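Local coordinates for protein 4-hydroxy-tetrahydrodipicolinate synthase (Methylacidiphilum fumariolicum SolV, PDB 6T3T) that probably catalyses the condensation of pyruvate with aspartate semialdehyde to give 4-hydroxy-tetrahydrodipicolinate, a Schiff-base lyase step of lysine biosynthesis, at residues A[13-18]-A[262-267]; A[19-24]-A[60-65]; A[208-213]-A[255-260]; A[245-250]-A[272-277]; A[39-44]-A[73-78]. One frame throughout, in Å; residues are numbered along the deposited sequence.

Contact 1. Residues A[13-18]-A[262-267]; sequences PFHNGQ and LTDLEL
Both oxygens of Glu266 take backbone N-H groups from the turn of the small hairpin. Gly17 N donates to Glu266 OE2 at 2.7 Å on the syn side, 20° out of the carboxylate plane, while Asn16 N gives Glu266 OE1 a weak, more bent bond. Beyond CG the Glu266 chain is extended, which carries the carboxylate past Phe14. Alongside, Asp264 OD2 meets the ring edge of His15 at ND1, an almost straight bond (172°) whose modelled 2.3 Å is too short to be trusted. A water accepts from Thr263 OG1 and donates to Phe14 O. The type I' turn from His15 to Gln18 sets the two amides side by side; with an alanine at Glu266, the N-H groups of Asn16 and Gly17 would probably lose the carboxylate they share and the turn would be freer to move. The hairpin follows barrel strand 5-9. Pro13, just before it, packs on Ala23 and Leu24 of helix 21-32, and Lys254 of helix 251-259 hydrogen-bonds Glu266 O.

Contact 2. Residues A[19-24]-A[60-65]; sequences IDRKAL and VRLTAE
Leu62 meets three side chains of the segment 19-24 and buries more surface than any other residue here. Its CG sits beside the backbone N, anti to the carbonyl carbon (chi1 -78°), and from there the two methyls part company. CD1 goes to the apolar side: Leu62 CD1 lies 4.0 Å from Ile19 CG2, the two side chains sliding past each other in opposite directions. CD2 goes to Arg21, where Leu62 CD2 is 4.1 Å from Arg21 CD and also covers one face of the guanidinium.

Leu24 comes second. Its CD2 methyl approaches the stem of the other leucine, with Leu24 CD2 3.8 Å from Leu62 CB, the two chains meeting at a slant. Arg21 is third: extended from CG to NE, it runs across Leu62 at about a right angle and offers its aliphatic part to it, while its NH2 end makes a long, weak ion pair with Glu58.

No hydrogen bond crosses the contact. The first turn of the helix is fixed from within, Asp20 acting as N-cap: Ala23 N donates to Asp20 OD1 at 3.1 Å, from above the carboxylate plane.

Helices 21-32 and 53-67 are neighbours in the outer layer of the TIM barrel, following strands 5-9 and 38-40. Leu24 also packs on Pro13, and Thr63 reaches inward to Ile73 of strand 72-76.

Contact 3. Residues A[208-213]-A[255-260]; sequences SNLFPR and TALAME
Leu210 pushes both of its methyls against the last turns of helix 251-259. CG lies beside the backbone N (chi1 -70°), and the fork straddles the helix surface: Leu210 CD1 rests on Ala256 at 3.6 Å from its CB, and Leu210 CD2 meets Leu257 CD2 at 3.5 Å, the two leucines slanting across each other. The same CD2 methyl also touches the carboxylate of Glu260 at OE1.

Leu257 works on two neighbours. Besides Leu210 it covers the backbone of Asn209, with Leu257 CD2 3.6 Å from Asn209 O, while its CD1 approaches Asn209 CB; it also packs on Ile11. An alanine in place of Leu257 would probably open a gap beside Leu210 and uncover the Asn209 carbonyl.

A water lies between the segments, 2.8 Å from Leu210 O and 2.7 Å from Glu260 OE1, where they have no direct hydrogen bond. Glu260 OE2 forms a salt bridge with Lys290, and Asn209 ND2 donates to Ala9 O and Val206 O, close to Thr45, a predicted pyruvate-binding residue. The contact therefore rests on methyl packing, with its polar groups met by water and by residues beyond the two segments.

Contact 4. Residues A[245-250]-A[272-277]; sequences MIETNP and APLQPQ
At the N-terminus of helix 276-295, where Gln275 is the N-cap residue, Glu247 from the loop before helix 251-259 reaches across to the backbone. Gln275 N donates to the syn lone pair of Glu247 OE2 at 2.9 Å, and Asn278 ND2 donates to the same oxygen. Glu247 is extended beyond CG, with CG beside the backbone N (chi1 -57°), and along its length it is backed by Leu274, whose CD2 methyl comes 3.5 Å from Glu247 CD. Ile246 CG2 touches that methyl more loosely, at 4.2 Å. The other oxygen is held by two waters: one links Glu247 OE1 to Ala272 O, the other links it to Pro273 O. Both segments also face the second subunit: Thr248 OG1 hydrogen-bonds Asn108 O of the second subunit, and Gln275 packs on Glu113 of that chain. The carboxylate thus sits at a helix N-terminus, bonded to the N-cap residue's own N-H and to Asn278, where the helix dipole would probably favour its negative charge.

Contact 5. Residues A[39-44]-A[73-78]; sequences IVPVGT and IFAGTG. With SO4 (sulfate ion), chain E.
Ile39 and Ile73 are paired across neighbouring parallel strands of the barrel, and this end of the contact is close-packed. Phe74 N donates to Ile39 O at 2.9 Å, Val40 CA lies against Phe74 O, and further on Gly76 N donates to Pro41 O at 3.1 Å. The Pro41 ring crosses Ile73 at about a right angle, with Pro41 CD 3.7 Å from Ile73 CG2. Gly76 is tight as well: a CB here would clash with Val42 O. Helix 53-67 covers Val42 through His56, Leu59 and Val60, completing a beta-alpha-beta unit.

Past Val42 the two segments separate, and residues 43-44 turn to a sulfate, probably from the crystallisation liquor. Thr44 N donates to SO4 O3 at 2.5 Å. With OG1 beside the backbone N (chi1 -35°), Thr44 OG1 reaches the same oxygen at 2.4 Å; both distances are short and call for caution. A side chain at Gly43 would run into SO4 O2.

Thr45 N also binds the sulfate, and Thr44 OG1 is hydrogen-bonded to Tyr107 OH of the second subunit. Thr44 and Tyr107 are predicted proton-relay residues; beyond the backbone-bonded strands, the chain after strand 38-40 thus offers N-H and hydroxyl groups to an anion.

How the contacts relate
Contact 5 lies deepest, its centre about 8 Å from that of the chain, and is mainly backbone bonding between barrel strands. Contact 2 is buried in the helical layer around them, without a hydrogen bond across its segments and mainly aliphatic; it shares helix 53-67 with contact 5, where Ala64 and Thr63 pack on Ile73. Contact 3 is also buried and leucine-based, but on helix 251-259. Contacts 1 and 4 lie further out and turn to carboxylates and waters: in each a glutamate accepts from backbone N-H, two in contact 1 and one in contact 4. Helix 251-259 and the chain after it join contacts 1, 3 and 4, Leu265 touching Thr255 and Thr255 touching Leu274. Pro13 and Asp20 tie contact 1 to contact 2.

Contact 1. Residues A[13-18]-A[262-267]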
# COMPACT_ATOMS: atom_id res chain seq x y z
N PRO A 13 -27.75 -15.80 -12.83
CA PRO A 13 -28.31 -16.92 -12.07
C PRO A 13 -28.02 -18.24 -12.77
O PRO A 13 -28.14 -18.34 -13.99
CB PRO A 13 -29.81 -16.61 -11.99
CG PRO A 13 -30.07 -15.67 -13.10
CD PRO A 13 -28.80 -14.88 -13.29
N PHE A 14 -27.52 -19.21 -12.01
CA PHE A 14 -27.22 -20.53 -12.52
C PHE A 14 -28.11 -21.57 -11.87
O PHE A 14 -28.34 -21.53 -10.65
CB PHE A 14 -25.76 -20.92 -12.25
CG PHE A 14 -24.76 -20.04 -12.90
CD1 PHE A 14 -24.95 -19.58 -14.19
CD2 PHE A 14 -23.61 -19.66 -12.21
CE1 PHE A 14 -23.99 -18.78 -14.78
CE2 PHE A 14 -22.67 -18.85 -12.80
CZ PHE A 14 -22.86 -18.41 -14.09
N HIS A 15 -28.49 -22.57 -12.66
CA HIS A 15 -29.22 -23.72 -12.15
C HIS A 15 -28.76 -24.95 -12.92
O HIS A 15 -28.98 -25.03 -14.14
CB HIS A 15 -30.72 -23.51 -12.30
CG HIS A 15 -31.54 -24.65 -11.78
ND1 HIS A 15 -31.56 -25.00 -10.45
CD2 HIS A 15 -32.41 -25.48 -12.40
CE1 HIS A 15 -32.38 -26.02 -10.28
NE2 HIS A 15 -32.91 -26.33 -11.45
N ASN A 16 -28.14 -25.89 -12.21
CA ASN A 16 -27.63 -27.12 -12.82
C ASN A 16 -26.62 -26.82 -13.93
O ASN A 16 -26.70 -27.35 -15.04
CB ASN A 16 -28.78 -27.98 -13.32
CG ASN A 16 -29.78 -28.29 -12.23
OD1 ASN A 16 -30.97 -28.35 -12.48
ND2 ASN A 16 -29.29 -28.46 -11.02
N GLY A 17 -25.69 -25.95 -13.62
CA GLY A 17 -24.61 -25.67 -14.54
C GLY A 17 -24.99 -24.85 -15.74
O GLY A 17 -24.16 -24.64 -16.63
N GLN A 18 -26.20 -24.30 -15.78
CA GLN A 18 -26.61 -23.53 -16.95
C GLN A 18 -27.29 -22.26 -16.46
O GLN A 18 -27.63 -22.14 -15.28
CB GLN A 18 -27.52 -24.38 -17.83
CG GLN A 18 -26.81 -25.65 -18.32
CD GLN A 18 -27.76 -26.77 -18.78
OE1 GLN A 18 -28.98 -26.57 -18.93
NE2 GLN A 18 -27.21 -27.97 -19.02
N LEU A 262 -34.14 -16.95 -4.20
CA LEU A 262 -34.29 -16.24 -5.45
C LEU A 262 -33.37 -16.77 -6.54
O LEU A 262 -33.59 -16.47 -7.72
CB LEU A 262 -34.04 -14.75 -5.24
CG LEU A 262 -35.13 -14.15 -4.34
CD1 LEU A 262 -34.92 -12.67 -4.10
CD2 LEU A 262 -36.51 -14.42 -4.95
N THR A 263 -32.35 -17.53 -6.17
CA THR A 263 -31.44 -18.14 -7.12
C THR A 263 -30.81 -19.34 -6.41
O THR A 263 -30.95 -19.49 -5.19
CB THR A 263 -30.41 -17.12 -7.63
OG1 THR A 263 -29.63 -17.70 -8.69
CG2 THR A 263 -29.49 -16.66 -6.50
N ASP A 264 -30.21 -20.24 -7.19
CA ASP A 264 -29.37 -21.28 -6.61
C ASP A 264 -28.03 -20.71 -6.18
O ASP A 264 -27.43 -19.89 -6.89
CB ASP A 264 -29.12 -22.41 -7.62
CG ASP A 264 -30.36 -23.18 -7.93
OD1 ASP A 264 -31.42 -22.84 -7.37
OD2 ASP A 264 -30.26 -24.13 -8.72
N LEU A 265 -27.54 -21.16 -5.03
CA LEU A 265 -26.18 -20.81 -4.65
C LEU A 265 -25.25 -21.72 -5.44
O LEU A 265 -24.73 -22.73 -4.95
CB LEU A 265 -25.96 -20.91 -3.15
CG LEU A 265 -24.54 -20.49 -2.74
CD1 LEU A 265 -24.07 -19.33 -3.60
CD2 LEU A 265 -24.53 -20.11 -1.29
N GLU A 266 -25.16 -21.43 -6.72
CA GLU A 266 -24.22 -22.07 -7.64
C GLU A 266 -23.19 -21.04 -8.06
O GLU A 266 -23.52 -20.05 -8.71
CB GLU A 266 -24.94 -22.62 -8.86
CG GLU A 266 -24.42 -23.95 -9.31
CD GLU A 266 -25.29 -24.56 -10.37
OE1 GLU A 266 -26.15 -25.36 -10.01
OE2 GLU A 266 -25.07 -24.27 -11.57
N LEU A 267 -21.95 -21.26 -7.65
CA LEU A 267 -20.83 -20.43 -8.04
C LEU A 267 -19.88 -21.26 -8.90
O LEU A 267 -19.67 -22.45 -8.63
CB LEU A 267 -20.10 -19.88 -6.81
CG LEU A 267 -20.96 -18.96 -5.96
CD1 LEU A 267 -20.52 -18.98 -4.49
CD2 LEU A 267 -20.89 -17.57 -6.53
O HOH W 1 -30.47 -19.60 -10.15

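Contact 2. Residues A[19-24]-A[60-65]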
# COMPACT_ATOMS: atom_id res chain seq x y z
N ILE A 19 -27.49 -21.32 -17.39
CA ILE A 19 -28.22 -20.10 -17.08
C ILE A 19 -29.63 -20.46 -16.62
O ILE A 19 -30.31 -21.28 -17.24
CB ILE A 19 -28.26 -19.16 -18.30
CG1 ILE A 19 -26.85 -18.69 -18.66
CG2 ILE A 19 -29.16 -17.95 -18.04
CD1 ILE A 19 -26.78 -18.00 -20.01
N ASP A 20 -30.04 -19.90 -15.48
CA ASP A 20 -31.38 -20.08 -14.93
C ASP A 20 -32.29 -18.98 -15.48
O ASP A 20 -32.28 -17.84 -15.00
CB ASP A 20 -31.32 -20.06 -13.40
CG ASP A 20 -32.66 -20.38 -12.76
OD1 ASP A 20 -33.71 -20.32 -13.45
OD2 ASP A 20 -32.67 -20.69 -11.54
N ARG A 21 -33.08 -19.33 -16.51
CA ARG A 21 -33.85 -18.30 -17.23
C ARG A 21 -35.01 -17.78 -16.40
O ARG A 21 -35.30 -16.58 -16.42
CB ARG A 21 -34.38 -18.86 -18.55
CG ARG A 21 -33.31 -19.26 -19.52
CD ARG A 21 -33.87 -19.52 -20.92
NE ARG A 21 -32.79 -19.97 -21.79
CZ ARG A 21 -32.84 -20.00 -23.11
NH1 ARG A 21 -33.94 -19.60 -23.75
NH2 ARG A 21 -31.79 -20.43 -23.80
N LYS A 22 -35.68 -18.66 -15.67
CA LYS A 22 -36.77 -18.24 -14.81
C LYS A 22 -36.27 -17.30 -13.70
O LYS A 22 -36.89 -16.27 -13.42
CB LYS A 22 -37.47 -19.45 -14.23
CG LYS A 22 -38.71 -19.10 -13.40
CD LYS A 22 -39.79 -18.43 -14.25
CE LYS A 22 -40.48 -17.26 -13.52
NZ LYS A 22 -39.68 -16.00 -13.66
N ALA A 23 -35.14 -17.64 -13.07
CA ALA A 23 -34.59 -16.78 -12.03
C ALA A 23 -34.19 -15.43 -12.60
O ALA A 23 -34.39 -14.39 -11.96
CB ALA A 23 -33.40 -17.45 -11.36
N LEU A 24 -33.62 -15.44 -13.80
CA LEU A 24 -33.23 -14.19 -14.44
C LEU A 24 -34.45 -13.32 -14.71
O LEU A 24 -34.43 -12.11 -14.45
CB LEU A 24 -32.47 -14.49 -15.74
CG LEU A 24 -31.95 -13.30 -16.54
CD1 LEU A 24 -31.01 -12.44 -15.71
CD2 LEU A 24 -31.27 -13.79 -17.79
N VAL A 60 -26.69 -11.63 -22.28
CA VAL A 60 -27.00 -10.29 -22.75
C VAL A 60 -28.26 -10.30 -23.60
O VAL A 60 -29.12 -9.42 -23.47
CB VAL A 60 -25.81 -9.71 -23.52
CG1 VAL A 60 -26.19 -8.33 -24.14
CG2 VAL A 60 -24.65 -9.60 -22.59
N ARG A 61 -28.42 -11.32 -24.44
CA ARG A 61 -29.61 -11.42 -25.27
C ARG A 61 -30.86 -11.63 -24.43
O ARG A 61 -31.89 -11.00 -24.69
CB ARG A 61 -29.46 -12.55 -26.29
CG ARG A 61 -30.47 -12.48 -27.43
CD ARG A 61 -29.94 -13.24 -28.62
NE ARG A 61 -29.14 -14.35 -28.16
CZ ARG A 61 -28.02 -14.77 -28.75
NH1 ARG A 61 -27.55 -14.14 -29.82
NH2 ARG A 61 -27.36 -15.81 -28.23
N LEU A 62 -30.79 -12.54 -23.45
CA LEU A 62 -31.94 -12.79 -22.59
C LEU A 62 -32.35 -11.54 -21.84
O LEU A 62 -33.55 -11.24 -21.72
CB LEU A 62 -31.61 -13.87 -21.58
CG LEU A 62 -31.66 -15.29 -22.12
CD1 LEU A 62 -30.88 -16.18 -21.15
CD2 LEU A 62 -33.11 -15.72 -22.28
N THR A 63 -31.37 -10.80 -21.31
CA THR A 63 -31.65 -9.55 -20.62
C THR A 63 -32.36 -8.58 -21.55
O THR A 63 -33.36 -7.98 -21.17
CB THR A 63 -30.35 -8.95 -20.07
OG1 THR A 63 -29.71 -9.89 -19.18
CG2 THR A 63 -30.63 -7.65 -19.31
N ALA A 64 -31.86 -8.42 -22.79
CA ALA A 64 -32.52 -7.52 -23.73
C ALA A 64 -33.92 -8.00 -24.04
O ALA A 64 -34.86 -7.21 -24.06
CB ALA A 64 -31.72 -7.37 -25.03
N GLU A 65 -34.08 -9.31 -24.28
CA GLU A 65 -35.41 -9.83 -24.60
C GLU A 65 -36.38 -9.62 -23.46
O GLU A 65 -37.50 -9.15 -23.68
CB GLU A 65 -35.33 -11.30 -24.95
CG GLU A 65 -34.85 -11.51 -26.34
CD GLU A 65 -34.34 -12.90 -26.53
OE1 GLU A 65 -33.71 -13.15 -27.57
OE2 GLU A 65 -34.59 -13.75 -25.64

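Contact 3. Residues A[208-213]-A[255-260]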
# COMPACT_ATOMS: atom_id res chain seq x y z
N SER A 208 -28.38 -3.19 -4.96
CA SER A 208 -29.68 -3.04 -5.59
C SER A 208 -30.24 -4.36 -6.11
O SER A 208 -31.44 -4.40 -6.42
CB SER A 208 -29.60 -2.02 -6.73
OG SER A 208 -28.64 -2.40 -7.71
N ASN A 209 -29.41 -5.40 -6.23
CA ASN A 209 -29.88 -6.76 -6.52
C ASN A 209 -30.88 -7.22 -5.49
O ASN A 209 -31.82 -7.97 -5.80
CB ASN A 209 -28.71 -7.73 -6.53
CG ASN A 209 -28.00 -7.80 -7.85
OD1 ASN A 209 -28.52 -8.34 -8.83
ND2 ASN A 209 -26.78 -7.24 -7.89
N LEU A 210 -30.64 -6.84 -4.24
CA LEU A 210 -31.42 -7.24 -3.09
C LEU A 210 -32.47 -6.21 -2.73
O LEU A 210 -33.63 -6.57 -2.49
CB LEU A 210 -30.51 -7.47 -1.89
CG LEU A 210 -29.58 -8.69 -1.90
CD1 LEU A 210 -28.51 -8.50 -0.82
CD2 LEU A 210 -30.36 -10.03 -1.70
N PHE A 211 -32.08 -4.93 -2.73
CA PHE A 211 -32.92 -3.83 -2.27
C PHE A 211 -32.93 -2.74 -3.34
O PHE A 211 -32.38 -1.65 -3.13
CB PHE A 211 -32.45 -3.30 -0.92
CG PHE A 211 -32.46 -4.34 0.17
CD1 PHE A 211 -33.66 -4.73 0.75
CD2 PHE A 211 -31.28 -4.94 0.59
CE1 PHE A 211 -33.69 -5.70 1.75
CE2 PHE A 211 -31.29 -5.94 1.58
CZ PHE A 211 -32.51 -6.31 2.18
N PRO A 212 -33.55 -3.01 -4.49
CA PRO A 212 -33.56 -2.01 -5.58
C PRO A 212 -34.22 -0.69 -5.21
O PRO A 212 -33.66 0.37 -5.48
CB PRO A 212 -34.33 -2.74 -6.71
CG PRO A 212 -35.15 -3.77 -6.02
CD PRO A 212 -34.29 -4.24 -4.86
N ARG A 213 -35.39 -0.71 -4.59
CA ARG A 213 -36.04 0.56 -4.27
C ARG A 213 -35.26 1.40 -3.26
O ARG A 213 -35.10 2.61 -3.49
CB ARG A 213 -37.45 0.35 -3.74
CG ARG A 213 -38.56 0.67 -4.70
CD ARG A 213 -39.90 0.73 -3.97
NE ARG A 213 -40.75 1.77 -4.53
CZ ARG A 213 -41.72 1.51 -5.39
NH1 ARG A 213 -42.45 2.49 -5.87
NH2 ARG A 213 -41.97 0.26 -5.75
N THR A 255 -25.05 -15.33 -2.44
CA THR A 255 -25.44 -16.04 -1.23
C THR A 255 -26.69 -15.43 -0.60
O THR A 255 -27.57 -16.15 -0.11
CB THR A 255 -24.28 -16.04 -0.22
OG1 THR A 255 -23.18 -16.77 -0.79
CG2 THR A 255 -24.70 -16.72 1.06
N ALA A 256 -26.77 -14.10 -0.57
CA ALA A 256 -27.94 -13.46 0.01
C ALA A 256 -29.19 -13.77 -0.80
O ALA A 256 -30.22 -14.17 -0.25
CB ALA A 256 -27.72 -11.94 0.09
N LEU A 257 -29.11 -13.66 -2.14
CA LEU A 257 -30.28 -13.94 -2.98
C LEU A 257 -30.70 -15.40 -2.85
O LEU A 257 -31.90 -15.71 -2.88
CB LEU A 257 -29.99 -13.58 -4.44
CG LEU A 257 -29.93 -12.07 -4.75
CD1 LEU A 257 -29.16 -11.84 -6.02
CD2 LEU A 257 -31.36 -11.39 -4.80
N ALA A 258 -29.74 -16.31 -2.71
CA ALA A 258 -30.12 -17.71 -2.51
C ALA A 258 -30.78 -17.92 -1.15
O ALA A 258 -31.67 -18.77 -1.02
CB ALA A 258 -28.91 -18.64 -2.65
N MET A 259 -30.35 -17.18 -0.13
CA MET A 259 -31.00 -17.31 1.16
C MET A 259 -32.46 -16.86 1.09
O MET A 259 -33.31 -17.40 1.81
CB MET A 259 -30.24 -16.47 2.20
CG MET A 259 -29.01 -17.14 2.81
SD MET A 259 -28.08 -16.03 3.88
CE MET A 259 -29.41 -15.29 4.80
N GLU A 260 -32.78 -15.93 0.18
CA GLU A 260 -34.15 -15.49 -0.09
C GLU A 260 -34.89 -16.40 -1.07
O GLU A 260 -36.03 -16.09 -1.41
CB GLU A 260 -34.13 -14.05 -0.60
CG GLU A 260 -33.66 -13.10 0.51
CD GLU A 260 -33.57 -11.65 0.13
OE1 GLU A 260 -33.60 -11.31 -1.08
OE2 GLU A 260 -33.47 -10.83 1.06
O HOH W 2 -33.95 -8.70 -0.67

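Contact 4. Residues A[245-250]-A[272-277]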
# COMPACT_ATOMS: atom_id res chain seq x y z
N MET A 245 -19.28 -7.18 0.68
CA MET A 245 -17.88 -7.36 0.32
C MET A 245 -17.10 -8.17 1.36
O MET A 245 -15.87 -8.12 1.37
CB MET A 245 -17.18 -6.00 0.13
CG MET A 245 -17.47 -5.35 -1.19
SD MET A 245 -16.63 -3.74 -1.42
CE MET A 245 -17.39 -2.80 -0.14
N ILE A 246 -17.78 -8.93 2.22
CA ILE A 246 -17.10 -9.66 3.29
C ILE A 246 -16.10 -10.67 2.70
O ILE A 246 -15.06 -10.94 3.29
CB ILE A 246 -18.13 -10.33 4.22
CG1 ILE A 246 -17.48 -10.82 5.52
CG2 ILE A 246 -18.87 -11.46 3.52
CD1 ILE A 246 -18.50 -11.07 6.63
N GLU A 247 -16.44 -11.26 1.55
CA GLU A 247 -15.51 -11.89 0.62
C GLU A 247 -15.85 -11.34 -0.76
O GLU A 247 -16.80 -10.56 -0.91
CB GLU A 247 -15.59 -13.43 0.68
CG GLU A 247 -15.32 -14.00 2.10
CD GLU A 247 -15.50 -15.51 2.21
OE1 GLU A 247 -15.30 -16.23 1.21
OE2 GLU A 247 -15.87 -15.98 3.32
N THR A 248 -15.09 -11.75 -1.78
CA THR A 248 -15.19 -11.10 -3.09
C THR A 248 -16.58 -11.22 -3.71
O THR A 248 -17.15 -12.32 -3.83
CB THR A 248 -14.14 -11.67 -4.05
OG1 THR A 248 -14.17 -10.90 -5.27
CG2 THR A 248 -14.40 -13.13 -4.38
N ASN A 249 -17.14 -10.07 -4.06
CA ASN A 249 -18.32 -9.99 -4.90
C ASN A 249 -18.11 -10.85 -6.15
O ASN A 249 -17.04 -10.79 -6.76
CB ASN A 249 -18.55 -8.53 -5.27
CG ASN A 249 -19.73 -8.35 -6.19
OD1 ASN A 249 -20.86 -8.69 -5.86
ND2 ASN A 249 -19.47 -7.83 -7.37
N PRO A 250 -19.11 -11.66 -6.58
CA PRO A 250 -20.51 -11.75 -6.14
C PRO A 250 -20.87 -12.85 -5.14
O PRO A 250 -22.06 -13.17 -5.06
CB PRO A 250 -21.25 -12.04 -7.44
CG PRO A 250 -20.28 -13.00 -8.16
CD PRO A 250 -18.89 -12.44 -7.82
N ALA A 272 -15.89 -19.69 -4.58
CA ALA A 272 -16.30 -20.71 -3.62
C ALA A 272 -17.21 -20.06 -2.59
O ALA A 272 -17.17 -18.84 -2.40
CB ALA A 272 -15.10 -21.36 -2.92
N PRO A 273 -18.06 -20.86 -1.92
CA PRO A 273 -18.97 -20.30 -0.90
C PRO A 273 -18.23 -19.65 0.25
O PRO A 273 -17.05 -19.91 0.50
CB PRO A 273 -19.75 -21.53 -0.41
CG PRO A 273 -19.64 -22.53 -1.55
CD PRO A 273 -18.27 -22.30 -2.13
N LEU A 274 -18.96 -18.81 0.99
CA LEU A 274 -18.39 -18.08 2.12
C LEU A 274 -17.90 -19.02 3.21
O LEU A 274 -18.45 -20.10 3.43
CB LEU A 274 -19.43 -17.14 2.72
CG LEU A 274 -19.99 -16.04 1.81
CD1 LEU A 274 -21.11 -15.32 2.54
CD2 LEU A 274 -18.88 -15.07 1.45
N GLN A 275 -16.86 -18.59 3.91
CA GLN A 275 -16.49 -19.26 5.16
C GLN A 275 -17.63 -19.12 6.17
O GLN A 275 -18.32 -18.10 6.18
CB GLN A 275 -15.20 -18.65 5.73
CG GLN A 275 -13.99 -18.92 4.87
CD GLN A 275 -13.66 -20.40 4.80
OE1 GLN A 275 -13.39 -21.04 5.83
NE2 GLN A 275 -13.73 -20.97 3.59
N PRO A 276 -17.85 -20.13 7.02
CA PRO A 276 -19.10 -20.15 7.82
C PRO A 276 -19.31 -18.92 8.69
O PRO A 276 -20.45 -18.46 8.82
CB PRO A 276 -18.95 -21.43 8.68
CG PRO A 276 -17.56 -21.95 8.44
CD PRO A 276 -17.14 -21.41 7.10
N GLN A 277 -18.25 -18.36 9.26
CA GLN A 277 -18.42 -17.18 10.09
C GLN A 277 -18.88 -15.99 9.27
O GLN A 277 -19.61 -15.13 9.79
CB GLN A 277 -17.11 -16.84 10.81
CG GLN A 277 -16.00 -16.30 9.89
CD GLN A 277 -15.07 -17.39 9.33
OE1 GLN A 277 -15.40 -18.60 9.29
NE2 GLN A 277 -13.87 -16.95 8.91
O HOH W 3 -16.09 -16.49 -1.35
O HOH W 4 -14.38 -18.58 1.11

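Contact 5. Residues A[39-44]-A[73-78]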
# COMPACT_ATOMS: atom_id res chain seq x y z
N ILE A 39 -29.73 -1.82 -16.29
CA ILE A 39 -29.14 -3.10 -15.92
C ILE A 39 -27.75 -3.20 -16.54
O ILE A 39 -27.56 -2.82 -17.70
CB ILE A 39 -30.04 -4.27 -16.39
CG1 ILE A 39 -31.47 -4.12 -15.85
CG2 ILE A 39 -29.44 -5.63 -16.01
CD1 ILE A 39 -31.61 -4.37 -14.35
N VAL A 40 -26.80 -3.72 -15.78
CA VAL A 40 -25.49 -4.09 -16.31
C VAL A 40 -25.36 -5.61 -16.24
O VAL A 40 -25.01 -6.16 -15.20
CB VAL A 40 -24.36 -3.43 -15.52
CG1 VAL A 40 -23.03 -3.97 -15.99
CG2 VAL A 40 -24.42 -1.94 -15.68
N PRO A 41 -25.67 -6.33 -17.31
CA PRO A 41 -25.50 -7.78 -17.29
C PRO A 41 -24.05 -8.14 -17.57
O PRO A 41 -23.32 -7.40 -18.23
CB PRO A 41 -26.42 -8.26 -18.42
CG PRO A 41 -26.38 -7.11 -19.42
CD PRO A 41 -26.13 -5.83 -18.62
N VAL A 42 -23.66 -9.30 -17.04
CA VAL A 42 -22.37 -9.97 -17.27
C VAL A 42 -21.16 -9.07 -17.05
O VAL A 42 -20.23 -9.04 -17.88
CB VAL A 42 -22.33 -10.64 -18.66
CG1 VAL A 42 -23.51 -11.58 -18.80
CG2 VAL A 42 -22.33 -9.64 -19.83
N GLY A 43 -21.14 -8.37 -15.92
CA GLY A 43 -19.93 -7.77 -15.38
C GLY A 43 -19.28 -8.71 -14.38
O GLY A 43 -19.48 -9.93 -14.44
N THR A 44 -18.53 -8.14 -13.43
CA THR A 44 -17.93 -8.94 -12.35
C THR A 44 -18.99 -9.65 -11.53
O THR A 44 -18.88 -10.84 -11.20
CB THR A 44 -17.10 -8.07 -11.40
OG1 THR A 44 -16.44 -7.02 -12.11
CG2 THR A 44 -16.07 -8.90 -10.71
N ILE A 73 -29.97 -0.93 -20.78
CA ILE A 73 -29.00 -2.00 -20.61
C ILE A 73 -27.64 -1.50 -21.06
O ILE A 73 -27.49 -1.06 -22.22
CB ILE A 73 -29.38 -3.26 -21.39
CG1 ILE A 73 -30.76 -3.76 -20.96
CG2 ILE A 73 -28.31 -4.32 -21.17
CD1 ILE A 73 -31.22 -4.95 -21.79
N PHE A 74 -26.66 -1.55 -20.16
CA PHE A 74 -25.26 -1.35 -20.53
C PHE A 74 -24.54 -2.66 -20.25
O PHE A 74 -24.31 -3.02 -19.09
CB PHE A 74 -24.62 -0.18 -19.77
CG PHE A 74 -24.98 1.15 -20.33
CD1 PHE A 74 -26.28 1.64 -20.23
CD2 PHE A 74 -24.04 1.92 -21.01
CE1 PHE A 74 -26.63 2.88 -20.76
CE2 PHE A 74 -24.38 3.17 -21.55
CZ PHE A 74 -25.68 3.64 -21.44
N ALA A 75 -24.23 -3.38 -21.33
CA ALA A 75 -23.65 -4.71 -21.22
C ALA A 75 -22.15 -4.66 -20.94
O ALA A 75 -21.42 -3.86 -21.52
CB ALA A 75 -23.92 -5.48 -22.52
N GLY A 76 -21.69 -5.54 -20.06
CA GLY A 76 -20.27 -5.72 -19.86
C GLY A 76 -19.59 -6.43 -21.02
O GLY A 76 -19.82 -7.62 -21.27
N THR A 77 -18.74 -5.70 -21.73
CA THR A 77 -18.04 -6.23 -22.90
C THR A 77 -16.54 -5.98 -22.83
O THR A 77 -15.86 -5.96 -23.86
CB THR A 77 -18.63 -5.67 -24.20
OG1 THR A 77 -18.48 -4.25 -24.26
CG2 THR A 77 -20.13 -6.03 -24.34
N GLY A 78 -16.00 -5.75 -21.65
CA GLY A 78 -14.57 -5.52 -21.54
C GLY A 78 -13.72 -6.79 -21.61
O GLY A 78 -14.17 -7.93 -21.43
S SO4 E . -19.62 -5.26 -12.15
O1 SO4 E . -20.50 -6.42 -11.96
O2 SO4 E . -20.16 -4.31 -13.12
O3 SO4 E . -18.36 -5.70 -12.74
O4 SO4 E . -19.46 -4.62 -10.86